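Local coordinates for putative nucleoprotein (Infectious salmon anemia virus, PDB 4EWC) that encapsidates the negative-strand viral RNA, shielding it from nucleases and forming the ribonucleoprotein that serves as template for transcription and replication, at residues I264-L269 against L294-N299; K280-N285 against S290-A295; T356-I361 against Q369-T374. All blocks are in the same frame, centred on the assembly; numbering follows the deposited sequence.

The three contacts illustrate how the chemistry of a contact can vary with its place in a largely helical nucleoprotein. The centre of contact 1 lies about 4 Å from that of the chain, yet the contact is only partly buried; it joins helix 253-269 to a loop through a buried salt bridge and a leucine methyl set against polar atoms of an asparagine. Contact 2 shares Leu294 and Ala295 with it and is buried, packed by a methionine. Contact 3, its centre about 26 Å from that of the chain, is peripheral, partly buried and built of apolar side chains, two of whose methyls also lie against backbone atoms. Contacts 2 and 3 touch through a probable hydrogen bond between Tyr291 OH and Asp373 O.

Contact 1. Residues I264-L269 against L294-N299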
loop_
_atom_site.group_PDB
_atom_site.type_symbol
_atom_site.label_atom_id
_atom_site.label_comp_id
_atom_site.label_asym_id
_atom_site.label_seq_id
_atom_site.Cartn_x
_atom_site.Cartn_y
_atom_site.Cartn_z
ATOM N N ILE A 264 19.731 -7.701 -20.127
ATOM C CA ILE A 264 20.481 -7.798 -18.874
ATOM C C ILE A 264 20.894 -6.420 -18.316
ATOM O O ILE A 264 20.784 -6.153 -17.113
ATOM C CB ILE A 264 21.713 -8.719 -19.060
ATOM C CG1 ILE A 264 21.245 -10.076 -19.585
ATOM C CG2 ILE A 264 22.488 -8.902 -17.771
ATOM C CD1 ILE A 264 22.379 -11.061 -19.886
HETATM N N MSE A 265 21.358 -5.534 -19.186
HETATM C CA MSE A 265 21.664 -4.182 -18.720
HETATM C C MSE A 265 20.426 -3.445 -18.198
HETATM O O MSE A 265 20.535 -2.731 -17.208
HETATM C CB MSE A 265 22.509 -3.366 -19.725
HETATM C CG MSE A 265 23.915 -3.956 -19.999
HETATM SE SE MSE A 265 25.046 -4.281 -18.403
HETATM C CE MSE A 265 24.202 -5.776 -17.522
ATOM N N LYS A 266 19.262 -3.663 -18.819
ATOM C CA LYS A 266 18.015 -3.121 -18.284
ATOM C C LYS A 266 17.798 -3.509 -16.821
ATOM O O LYS A 266 17.374 -2.695 -16.001
ATOM C CB LYS A 266 16.786 -3.497 -19.115
ATOM C CG LYS A 266 15.484 -2.852 -18.616
ATOM C CD LYS A 266 14.263 -3.178 -19.489
ATOM C CE LYS A 266 12.971 -2.494 -18.990
ATOM N NZ LYS A 266 13.024 -1.018 -19.110
ATOM N N SER A 267 18.116 -4.748 -16.477
ATOM C CA SER A 267 17.918 -5.205 -15.110
ATOM C C SER A 267 18.949 -4.587 -14.159
ATOM O O SER A 267 18.596 -4.039 -13.121
ATOM C CB SER A 267 17.949 -6.712 -15.053
ATOM O OG SER A 267 16.835 -7.265 -15.695
ATOM N N VAL A 268 20.217 -4.652 -14.537
ATOM C CA VAL A 268 21.311 -4.239 -13.660
ATOM C C VAL A 268 21.256 -2.745 -13.372
ATOM O O VAL A 268 21.476 -2.295 -12.233
ATOM C CB VAL A 268 22.684 -4.582 -14.291
ATOM C CG1 VAL A 268 23.778 -3.677 -13.778
ATOM C CG2 VAL A 268 23.019 -6.032 -14.057
ATOM N N LEU A 269 20.930 -1.981 -14.412
ATOM C CA LEU A 269 20.953 -0.533 -14.327
ATOM C C LEU A 269 19.690 0.052 -13.701
ATOM O O LEU A 269 19.676 1.221 -13.345
ATOM C CB LEU A 269 21.137 0.075 -15.711
ATOM C CG LEU A 269 22.468 -0.204 -16.371
ATOM C CD1 LEU A 269 22.495 0.491 -17.711
ATOM C CD2 LEU A 269 23.617 0.243 -15.496
ATOM N N LEU A 294 8.157 7.489 -17.680
ATOM C CA LEU A 294 8.305 7.066 -19.062
ATOM C C LEU A 294 9.760 6.997 -19.511
ATOM O O LEU A 294 10.034 6.775 -20.697
ATOM C CB LEU A 294 7.537 7.999 -19.995
ATOM C CG LEU A 294 6.063 8.185 -19.635
ATOM C CD1 LEU A 294 5.442 9.233 -20.548
ATOM C CD2 LEU A 294 5.312 6.859 -19.671
ATOM N N ALA A 295 10.690 7.167 -18.571
ATOM C CA ALA A 295 12.104 7.194 -18.917
ATOM C C ALA A 295 12.892 5.980 -18.418
ATOM O O ALA A 295 14.112 6.069 -18.272
ATOM C CB ALA A 295 12.743 8.468 -18.417
ATOM N N GLU A 296 12.217 4.857 -18.163
ATOM C CA GLU A 296 12.922 3.664 -17.704
ATOM C C GLU A 296 14.050 3.276 -18.669
ATOM O O GLU A 296 13.894 3.369 -19.875
ATOM C CB GLU A 296 11.963 2.488 -17.458
ATOM C CG GLU A 296 11.545 1.712 -18.693
ATOM C CD GLU A 296 10.347 0.807 -18.434
ATOM O OE1 GLU A 296 10.507 -0.449 -18.339
ATOM O OE2 GLU A 296 9.237 1.373 -18.311
ATOM N N GLY A 297 15.202 2.900 -18.129
ATOM C CA GLY A 297 16.290 2.368 -18.932
ATOM C C GLY A 297 16.969 3.353 -19.857
ATOM O O GLY A 297 17.768 2.959 -20.712
ATOM N N ALA A 298 16.652 4.634 -19.689
ATOM C CA ALA A 298 17.302 5.726 -20.430
ATOM C C ALA A 298 18.855 5.643 -20.542
ATOM O O ALA A 298 19.439 6.100 -21.526
ATOM C CB ALA A 298 16.878 7.058 -19.850
ATOM N N ASN A 299 19.510 5.046 -19.550
ATOM C CA ASN A 299 20.962 4.919 -19.567
ATOM C C ASN A 299 21.501 3.555 -20.034
ATOM O O ASN A 299 22.675 3.228 -19.782
ATOM C CB ASN A 299 21.518 5.187 -18.168
ATOM C CG ASN A 299 20.949 4.236 -17.135
ATOM O OD1 ASN A 299 19.799 3.784 -17.259
ATOM N ND2 ASN A 299 21.737 3.926 -16.107
#
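Lys266 and Glu296 meet in a salt bridge where the last turns of helix 253-269 face a type II beta turn, Ala295 to Ala298, in the loop before helix 302-305. Lys266 NZ lies 2.7 Å from Glu296 OE1 and approaches its anti lone pair, the one directed away from the other carboxylate oxygen. The lysine leaves the helix with CG anti to the backbone N (chi1 -176°) and runs extended until its final torsion bends the ammonium group onto the acid. The same NZ also bonds to Cys311 O, so the buried charge has a carboxylate and a carbonyl as partners, an arrangement likely to favour the charged form of the lysine.

The second touch is of another kind. Leu269 sets CD1 3.4 Å from Asn299 O and 3.9 Å from Asn299 ND2, a methyl resting against polar atoms just after the turn. Helix and loop are therefore joined at two points, one ionic and one by van der Waals contact.

Behind this first shell stands the turn itself. Its Ala298 N to Ala295 O bond measures 3.2 Å, and Gly297, the residue after Glu296, adopts the positive phi of 69° expected at the third position of a type II turn. Gln273 steadies the glycine by accepting from its backbone N, while Asn114 bonds Ala298 O. Helix 253-269 also packs on helix 174-188, with Met265 on Met181 and Leu269 on Arg182. Glu296 holds CG between its backbone N and carbonyl carbon (chi1 81°), and from there the chain runs extended to bring OE1 to NZ.

Contact 2. Residues K280-N285 against S290-A295; sequences KMMRTN and SYTTLA
Met282, modelled as selenomethionine, crosses Thr292 at a slant and then turns its far end toward Ala295. Its CG is 3.7 Å from Thr292 OG1 and 3.9 Å from Thr292 CA, so the methylene lies against the base of the threonine. Beyond that point the chain bends twice. With chi2 at -63° and a further bend at chi3, the terminal CE swings round to stand 3.7 Å from Ala295 CB, methyl against methyl. The selenium passes more loosely by the backbone, 4.3 Å from Tyr291 O. One twice-bent side chain thus spans Thr292 and Ala295, a 3-10 turn apart.

The Thr292 hydroxyl is bonded to Ala289 O, just before its own segment, and CG of Met282 packs beside it. Tyr291 leads its ring away from the methionine, and its OH bonds to Thr377 on helix 369-381.

The chain folds back on helix 279-284 within the helical bundle of the nucleoprotein: the helix ends, and a short link leads into 3-10 turns that run to Leu294. Helix 315-326 closes in on Met282 through Ala315 and Met319. Across the subunit boundary, Ser290 OG bonds Trp514 O of the second subunit and Thr293 OG1 bonds Asn517 OD1 of that subunit, so the 3-10 segment also contributes to the dimer interface.

Polar side chains close the helix end. Thr284 OG1 and Thr284 N reach Lys280 O from opposite faces of its plane. Asn285 ND2 gives a bond of 2.7 Å to Met281 O, meeting it tilted 25° from the carbonyl plane, with an N-H...O angle of 151°.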
loop_
_atom_site.group_PDB
_atom_site.type_symbol
_atom_site.label_atom_id
_atom_site.label_comp_id
_atom_site.label_asym_id
_atom_site.label_seq_id
_atom_site.Cartn_x
_atom_site.Cartn_y
_atom_site.Cartn_z
ATOM N N LYS A 280 15.442 15.354 -13.274
ATOM C CA LYS A 280 16.225 16.466 -13.769
ATOM C C LYS A 280 16.289 16.493 -15.290
ATOM O O LYS A 280 16.226 17.552 -15.889
ATOM C CB LYS A 280 17.641 16.420 -13.190
ATOM C CG LYS A 280 18.545 17.535 -13.693
ATOM C CD LYS A 280 19.606 17.917 -12.657
ATOM C CE LYS A 280 20.505 19.032 -13.171
ATOM N NZ LYS A 280 19.747 20.275 -13.531
HETATM N N MSE A 281 16.418 15.330 -15.912
HETATM C CA MSE A 281 16.548 15.271 -17.356
HETATM C C MSE A 281 15.259 15.693 -18.032
HETATM O O MSE A 281 15.275 16.437 -19.012
HETATM C CB MSE A 281 16.924 13.866 -17.812
HETATM C CG MSE A 281 16.821 13.678 -19.308
HETATM SE SE MSE A 281 16.974 11.811 -19.761
HETATM C CE MSE A 281 16.620 11.089 -17.980
HETATM N N MSE A 282 14.141 15.204 -17.513
HETATM C CA MSE A 282 12.846 15.556 -18.065
HETATM C C MSE A 282 12.628 17.061 -17.927
HETATM O O MSE A 282 12.215 17.723 -18.890
HETATM C CB MSE A 282 11.729 14.777 -17.362
HETATM C CG MSE A 282 11.899 13.274 -17.414
HETATM SE SE MSE A 282 11.834 12.733 -19.290
HETATM C CE MSE A 282 13.561 11.980 -19.419
ATOM N N ARG A 283 12.922 17.601 -16.739
ATOM C CA ARG A 283 12.757 19.039 -16.502
ATOM C C ARG A 283 13.629 19.882 -17.438
ATOM O O ARG A 283 13.189 20.918 -17.935
ATOM C CB ARG A 283 12.995 19.413 -15.034
ATOM C CG ARG A 283 11.824 19.090 -14.103
ATOM C CD ARG A 283 12.158 19.367 -12.639
ATOM N NE ARG A 283 11.006 19.159 -11.759
ATOM C CZ ARG A 283 11.094 18.747 -10.493
ATOM N NH1 ARG A 283 12.285 18.494 -9.954
ATOM N NH2 ARG A 283 9.988 18.580 -9.767
ATOM N N THR A 284 14.842 19.408 -17.700
ATOM C CA THR A 284 15.818 20.109 -18.528
ATOM C C THR A 284 15.412 20.066 -19.990
ATOM O O THR A 284 15.866 20.871 -20.801
ATOM C CB THR A 284 17.216 19.454 -18.373
ATOM O OG1 THR A 284 17.592 19.471 -16.995
ATOM C CG2 THR A 284 18.282 20.174 -19.173
ATOM N N ASN A 285 14.551 19.115 -20.330
ATOM C CA ASN A 285 14.062 19.006 -21.698
ATOM C C ASN A 285 12.660 19.579 -21.843
ATOM O O ASN A 285 12.068 19.525 -22.915
ATOM C CB ASN A 285 14.119 17.557 -22.180
ATOM C CG ASN A 285 15.532 17.106 -22.497
ATOM O OD1 ASN A 285 15.899 16.948 -23.664
ATOM N ND2 ASN A 285 16.341 16.909 -21.454
ATOM N N SER A 290 6.316 14.532 -13.942
ATOM C CA SER A 290 5.468 13.345 -13.829
ATOM C C SER A 290 5.745 12.301 -14.924
ATOM O O SER A 290 5.520 11.111 -14.727
ATOM C CB SER A 290 3.982 13.719 -13.845
ATOM O OG SER A 290 3.651 14.601 -12.788
ATOM N N TYR A 291 6.246 12.764 -16.065
ATOM C CA TYR A 291 6.600 11.909 -17.184
ATOM C C TYR A 291 7.910 11.167 -16.994
ATOM O O TYR A 291 8.408 10.531 -17.926
ATOM C CB TYR A 291 6.695 12.736 -18.470
ATOM C CG TYR A 291 5.413 13.441 -18.797
ATOM C CD1 TYR A 291 4.194 12.788 -18.654
ATOM C CD2 TYR A 291 5.414 14.767 -19.215
ATOM C CE1 TYR A 291 3.026 13.421 -18.926
ATOM C CE2 TYR A 291 4.236 15.421 -19.489
ATOM C CZ TYR A 291 3.043 14.746 -19.345
ATOM O OH TYR A 291 1.865 15.389 -19.624
ATOM N N THR A 292 8.487 11.255 -15.800
ATOM C CA THR A 292 9.754 10.573 -15.523
ATOM C C THR A 292 9.554 9.070 -15.613
ATOM O O THR A 292 10.425 8.355 -16.091
ATOM C CB THR A 292 10.319 10.950 -14.153
ATOM O OG1 THR A 292 10.473 12.375 -14.085
ATOM C CG2 THR A 292 11.691 10.286 -13.920
ATOM N N THR A 293 8.381 8.601 -15.199
ATOM C CA THR A 293 8.066 7.177 -15.265
ATOM C C THR A 293 8.140 6.612 -16.686
ATOM O O THR A 293 8.220 5.406 -16.874
ATOM C CB THR A 293 6.700 6.836 -14.607
ATOM O OG1 THR A 293 5.625 7.373 -15.385
ATOM C CG2 THR A 293 6.637 7.395 -13.174
ATOM N N LEU A 294 8.157 7.489 -17.680
ATOM C CA LEU A 294 8.305 7.066 -19.062
ATOM C C LEU A 294 9.760 6.997 -19.511
ATOM O O LEU A 294 10.034 6.775 -20.697
ATOM C CB LEU A 294 7.537 7.999 -19.995
ATOM C CG LEU A 294 6.063 8.185 -19.635
ATOM C CD1 LEU A 294 5.442 9.233 -20.548
ATOM C CD2 LEU A 294 5.312 6.859 -19.671
ATOM N N ALA A 295 10.690 7.167 -18.571
ATOM C CA ALA A 295 12.104 7.194 -18.917
ATOM C C ALA A 295 12.892 5.980 -18.418
ATOM O O ALA A 295 14.112 6.069 -18.272
ATOM C CB ALA A 295 12.743 8.468 -18.417
#

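Contact 3. Residues T356-I361 against Q369-T374; sequences TSALKI and QRIMDT
A chi1 of -66° holds the CG of Leu359 opposite its own carbonyl carbon, and Ile371 makes the matching choice for CG1 at -56°, which leaves its CG2 anti to the backbone N. These settings bring the two branched side chains alongside one another, sliding past in opposite directions. The CD2 methyl of Leu359 lies 3.6 Å from Ile371 CG2, and Leu359 CG follows at 3.8 Å from the same methyl. CD2 also reaches over the helix backbone, 3.6 Å from Met372 N, and grazes Met372 CB at 4.1 Å.

The other branch of Ile371 works on a different neighbour. Its CG1 arm is extended, carrying CD1 to 3.7 Å from Ala358 O, while Ala358 CB sits 4.2 Å from Ile371 CG2. CG2 thus faces both Leu359 and Ala358 CB, while CD1 reaches the carbonyl of Ala358.

Two successive helices of the nucleoprotein's helical bundle, 350-358 and 369-381, pack here across the loop that joins them. A bond of 3.2 Å from Leu359 N to Thr356 O keeps the leucine tied to the preceding turn. Helix 315-326 covers the patch through Met321, which Leu359 touches, and Leu318, on which Met372 rests; Phe368 and Leu375 also flank the leucine. Thr374 packs on Leu537 of the second subunit.

With only hydrocarbon groups of the side chains in touch, the fit between the two segments probably rests on shape and the hydrophobic effect rather than on directional bonds.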
loop_
_atom_site.group_PDB
_atom_site.type_symbol
_atom_site.label_atom_id
_atom_site.label_comp_id
_atom_site.label_asym_id
_atom_site.label_seq_id
_atom_site.Cartn_x
_atom_site.Cartn_y
_atom_site.Cartn_z
ATOM N N THR A 356 -0.506 10.111 -31.559
ATOM C CA THR A 356 0.850 10.084 -32.106
ATOM C C THR A 356 0.948 10.622 -33.552
ATOM O O THR A 356 1.821 11.427 -33.871
ATOM C CB THR A 356 1.443 8.649 -32.061
ATOM O OG1 THR A 356 1.565 8.213 -30.701
ATOM C CG2 THR A 356 2.809 8.593 -32.748
ATOM N N SER A 357 0.063 10.164 -34.429
ATOM C CA SER A 357 0.098 10.604 -35.824
ATOM C C SER A 357 -0.286 12.068 -35.940
ATOM O O SER A 357 0.171 12.768 -36.837
ATOM C CB SER A 357 -0.826 9.763 -36.688
ATOM O OG SER A 357 -0.316 8.458 -36.870
ATOM N N ALA A 358 -1.135 12.516 -35.024
ATOM C CA ALA A 358 -1.558 13.897 -34.973
ATOM C C ALA A 358 -0.396 14.887 -34.788
ATOM O O ALA A 358 -0.518 16.063 -35.126
ATOM C CB ALA A 358 -2.607 14.081 -33.893
ATOM N N LEU A 359 0.734 14.432 -34.260
ATOM C CA LEU A 359 1.897 15.325 -34.131
ATOM C C LEU A 359 2.545 15.571 -35.482
ATOM O O LEU A 359 2.940 14.634 -36.182
ATOM C CB LEU A 359 2.944 14.772 -33.182
ATOM C CG LEU A 359 2.540 14.672 -31.719
ATOM C CD1 LEU A 359 3.431 13.650 -31.053
ATOM C CD2 LEU A 359 2.646 16.024 -31.026
ATOM N N LYS A 360 2.661 16.843 -35.840
ATOM C CA LYS A 360 3.235 17.206 -37.120
ATOM C C LYS A 360 4.272 18.305 -36.975
ATOM O O LYS A 360 4.084 19.272 -36.222
ATOM C CB LYS A 360 2.132 17.600 -38.088
ATOM C CG LYS A 360 1.438 16.393 -38.675
ATOM C CD LYS A 360 0.022 16.697 -39.104
ATOM C CE LYS A 360 -0.586 15.468 -39.738
ATOM N NZ LYS A 360 -2.045 15.624 -39.953
ATOM N N ILE A 361 5.369 18.143 -37.708
ATOM C CA ILE A 361 6.489 19.077 -37.664
ATOM C C ILE A 361 6.079 20.492 -38.080
ATOM O O ILE A 361 6.801 21.457 -37.842
ATOM C CB ILE A 361 7.631 18.593 -38.574
ATOM C CG1 ILE A 361 8.959 19.245 -38.184
ATOM C CG2 ILE A 361 7.296 18.853 -40.029
ATOM C CD1 ILE A 361 9.525 18.762 -36.864
ATOM N N GLN A 369 2.557 21.152 -28.401
ATOM C CA GLN A 369 2.765 20.858 -26.997
ATOM C C GLN A 369 1.480 20.284 -26.409
ATOM O O GLN A 369 1.545 19.342 -25.628
ATOM C CB GLN A 369 3.227 22.096 -26.214
ATOM N N ARG A 370 0.321 20.831 -26.785
ATOM C CA ARG A 370 -0.949 20.281 -26.300
ATOM C C ARG A 370 -1.083 18.799 -26.686
ATOM O O ARG A 370 -1.409 17.949 -25.852
ATOM C CB ARG A 370 -2.153 21.075 -26.814
ATOM N N ILE A 371 -0.806 18.494 -27.948
ATOM C CA ILE A 371 -0.869 17.117 -28.410
ATOM C C ILE A 371 0.189 16.265 -27.728
ATOM O O ILE A 371 -0.115 15.189 -27.215
ATOM C CB ILE A 371 -0.717 17.004 -29.935
ATOM C CG1 ILE A 371 -1.783 17.862 -30.628
ATOM C CG2 ILE A 371 -0.851 15.564 -30.370
ATOM C CD1 ILE A 371 -1.714 17.820 -32.149
HETATM N N MSE A 372 1.425 16.749 -27.716
HETATM C CA MSE A 372 2.521 16.020 -27.092
HETATM C C MSE A 372 2.199 15.707 -25.636
HETATM O O MSE A 372 2.356 14.581 -25.190
HETATM C CB MSE A 372 3.810 16.824 -27.196
HETATM C CG MSE A 372 4.954 16.260 -26.402
HETATM SE SE MSE A 372 5.606 14.581 -27.178
HETATM C CE MSE A 372 6.546 15.332 -28.742
ATOM N N ASP A 373 1.734 16.711 -24.908
ATOM C CA ASP A 373 1.374 16.545 -23.515
ATOM C C ASP A 373 0.263 15.541 -23.330
ATOM O O ASP A 373 0.344 14.684 -22.442
ATOM C CB ASP A 373 0.935 17.878 -22.901
ATOM C CG ASP A 373 2.108 18.781 -22.577
ATOM O OD1 ASP A 373 3.260 18.290 -22.665
ATOM O OD2 ASP A 373 1.880 19.967 -22.257
ATOM N N THR A 374 -0.776 15.663 -24.148
ATOM C CA THR A 374 -1.870 14.712 -24.130
ATOM C C THR A 374 -1.308 13.301 -24.316
ATOM O O THR A 374 -1.650 12.397 -23.568
ATOM C CB THR A 374 -2.873 14.976 -25.280
ATOM O OG1 THR A 374 -3.231 16.361 -25.302
ATOM C CG2 THR A 374 -4.118 14.116 -25.118
#